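Local coordinates for protein B- and T-lymphocyte attenuator (Mus musculus, PDB 1XAU) that acts as an inhibitory lymphocyte receptor that binds the herpesvirus entry mediator TNFRSF14 and dampens antigen receptor signalling through the phosphatases SHP-1 and SHP-2, at residues Pro64-Ser69 against Leu81-Ile86. Sequence-based numbering, arbitrary orientation.
Sequences PQLYTS and LHFKPI
Tyr-67 and His-82 form a hydrogen-bonded pair of an antiparallel beta hairpin, flanked by the non-hydrogen-bonded pairs Leu-66 with Phe-83 and Thr-68 with Leu-81. The hairpin is part of the extracellular immunoglobulin domain, a beta sandwich. Strand 66-71 is outermost in its four-stranded sheet, and strand 78-83 lies between it and strand 32-39. His-82 N donates to Tyr-67 O at 2.8 Å, and Tyr-67 N returns a bond to His-82 O. Just beyond the paired strands, Lys-84 N gives Gln-65 O a nearly straight bond of 2.9 Å. That oxygen also takes a water, which bridges to Pro-85 O. The peptide before Pro-85 is cis, and Pro-85 CD packs against Gln-65 NE2.

On the face of Leu-66, Leu-81 and Phe-83, the side chains turn to the sandwich interior. Leu-66 CG is anti to the backbone N (chi1 -167°), and CD1 lies over one face of the Phe-83 ring, 3.8 Å from its centroid. The same methyl touches Leu-81 CD1. Leu-60 touches both leucines, and Trp-49 of the opposing sheet packs on Leu-81.

The other face, with Tyr-67 and His-82, is more polar and more exposed to solvent. The Tyr-67 and His-82 rings are near parallel, with planes at 14°, but slid apart with little overlap. His-82 CB sits over the phenol face, 3.7 Å from the Tyr-67 centroid, with the near edge of the imidazole beside it. Lys-84 CD approaches the edge of that phenol. The imidazole reaches on to Ser-69, where NE2 and OG are hydrogen-bonded at 2.8 Å, with OG in the ring plane.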
loop_
_atom_site.group_PDB
_atom_site.type_symbol
_atom_site.label_atom_id
_atom_site.label_comp_id
_atom_site.label_asym_id
_atom_site.label_seq_id
_atom_site.Cartn_x
_atom_site.Cartn_y
_atom_site.Cartn_z
ATOM N N PRO A 64 1.092 16.209 3.709
ATOM C CA PRO A 64 -0.261 16.808 3.585
ATOM C C PRO A 64 -1.207 16.282 2.541
ATOM O O PRO A 64 -2.388 16.514 2.637
ATOM C CB PRO A 64 0.031 18.318 3.415
ATOM C CG PRO A 64 1.220 18.323 2.494
ATOM C CD PRO A 64 2.120 17.099 3.085
ATOM N N GLN A 65 -0.715 15.553 1.571
ATOM C CA GLN A 65 -1.580 15.029 0.516
ATOM C C GLN A 65 -1.452 13.504 0.381
ATOM O O GLN A 65 -1.820 12.968 -0.656
ATOM C CB GLN A 65 -1.150 15.721 -0.774
ATOM C CG GLN A 65 -1.362 17.239 -0.672
ATOM C CD GLN A 65 -1.091 17.911 -2.016
ATOM O OE1 GLN A 65 -0.096 17.614 -2.664
ATOM N NE2 GLN A 65 -1.975 18.815 -2.427
ATOM N N LEU A 66 -0.931 12.827 1.399
ATOM C CA LEU A 66 -0.720 11.365 1.287
ATOM C C LEU A 66 -0.799 10.861 2.722
ATOM O O LEU A 66 0.045 11.284 3.583
ATOM C CB LEU A 66 0.678 11.051 0.783
ATOM C CG LEU A 66 0.921 9.622 0.338
ATOM C CD1 LEU A 66 -0.073 9.230 -0.696
ATOM C CD2 LEU A 66 2.428 9.499 -0.202
ATOM N N TYR A 67 -1.740 9.959 3.002
ATOM C CA TYR A 67 -1.905 9.491 4.377
ATOM C C TYR A 67 -2.432 8.083 4.357
ATOM O O TYR A 67 -2.839 7.590 3.309
ATOM C CB TYR A 67 -2.836 10.440 5.206
ATOM C CG TYR A 67 -4.263 10.460 4.695
ATOM C CD1 TYR A 67 -5.213 9.587 5.241
ATOM C CD2 TYR A 67 -4.677 11.362 3.723
ATOM C CE1 TYR A 67 -6.529 9.612 4.839
ATOM C CE2 TYR A 67 -6.048 11.415 3.297
ATOM C CZ TYR A 67 -6.950 10.547 3.850
ATOM O OH TYR A 67 -8.275 10.558 3.376
ATOM N N THR A 68 -2.467 7.437 5.533
ATOM C CA THR A 68 -2.895 6.051 5.578
ATOM C C THR A 68 -4.049 5.856 6.531
ATOM O O THR A 68 -4.370 6.745 7.391
ATOM C CB THR A 68 -1.746 5.107 6.021
ATOM O OG1 THR A 68 -1.364 5.408 7.373
ATOM C CG2 THR A 68 -0.454 5.285 5.138
ATOM N N SER A 69 -4.728 4.733 6.374
ATOM C CA SER A 69 -5.829 4.412 7.307
ATOM C C SER A 69 -6.033 2.895 7.267
ATOM O O SER A 69 -5.540 2.161 6.366
ATOM C CB SER A 69 -7.160 5.079 6.904
ATOM O OG SER A 69 -7.819 4.452 5.818
ATOM N N LEU A 81 -3.621 3.405 1.447
ATOM C CA LEU A 81 -2.808 4.591 1.151
ATOM C C LEU A 81 -3.742 5.518 0.384
ATOM O O LEU A 81 -4.239 5.173 -0.711
ATOM C CB LEU A 81 -1.567 4.185 0.332
ATOM C CG LEU A 81 -0.732 5.409 -0.082
ATOM C CD1 LEU A 81 -0.067 6.008 1.216
ATOM C CD2 LEU A 81 0.336 4.970 -1.111
ATOM N N HIS A 82 -3.925 6.740 0.884
ATOM C CA HIS A 82 -4.858 7.710 0.256
ATOM C C HIS A 82 -4.098 8.877 -0.349
ATOM O O HIS A 82 -3.319 9.534 0.357
ATOM C CB HIS A 82 -5.738 8.324 1.311
ATOM C CG HIS A 82 -6.552 7.333 2.073
ATOM N ND1 HIS A 82 -7.838 7.014 1.724
ATOM C CD2 HIS A 82 -6.286 6.657 3.215
ATOM C CE1 HIS A 82 -8.336 6.173 2.626
ATOM N NE2 HIS A 82 -7.421 5.944 3.541
ATOM N N PHE A 83 -4.309 9.148 -1.617
ATOM C CA PHE A 83 -3.674 10.273 -2.281
ATOM C C PHE A 83 -4.770 11.367 -2.364
ATOM O O PHE A 83 -5.851 11.150 -2.986
ATOM C CB PHE A 83 -3.299 9.900 -3.725
ATOM C CG PHE A 83 -2.311 8.768 -3.832
ATOM C CD1 PHE A 83 -0.970 9.067 -4.082
ATOM C CD2 PHE A 83 -2.708 7.445 -3.694
ATOM C CE1 PHE A 83 -0.014 8.016 -4.203
ATOM C CE2 PHE A 83 -1.752 6.371 -3.795
ATOM C CZ PHE A 83 -0.393 6.698 -4.057
ATOM N N LYS A 84 -4.482 12.541 -1.809
ATOM C CA LYS A 84 -5.450 13.628 -1.707
ATOM C C LYS A 84 -4.817 14.942 -2.131
ATOM O O LYS A 84 -4.383 15.735 -1.270
ATOM C CB LYS A 84 -5.891 13.745 -0.234
ATOM C CG LYS A 84 -7.020 14.785 0.023
ATOM C CD LYS A 84 -7.563 14.724 1.465
ATOM C CE LYS A 84 -8.478 15.991 1.758
ATOM N NZ LYS A 84 -9.590 15.721 2.815
ATOM N N PRO A 85 -4.729 15.176 -3.436
ATOM C CA PRO A 85 -5.186 14.279 -4.508
ATOM C C PRO A 85 -3.958 13.593 -5.056
ATOM O O PRO A 85 -2.847 13.896 -4.622
ATOM C CB PRO A 85 -5.709 15.260 -5.566
ATOM C CG PRO A 85 -4.730 16.383 -5.482
ATOM C CD PRO A 85 -4.401 16.518 -3.959
ATOM N N ILE A 86 -4.144 12.744 -6.061
ATOM C CA ILE A 86 -3.047 12.098 -6.720
ATOM C C ILE A 86 -2.428 13.007 -7.806
ATOM O O ILE A 86 -3.120 13.900 -8.366
ATOM C CB ILE A 86 -3.471 10.749 -7.316
ATOM C CG1 ILE A 86 -2.175 10.017 -7.704
ATOM C CG2 ILE A 86 -4.391 10.953 -8.543
ATOM C CD1 ILE A 86 -2.473 8.549 -7.805
HETATM O O HOH W 1 -0.903 12.674 -3.114
HETATM O O HOH W 2 -9.102 13.374 5.020
#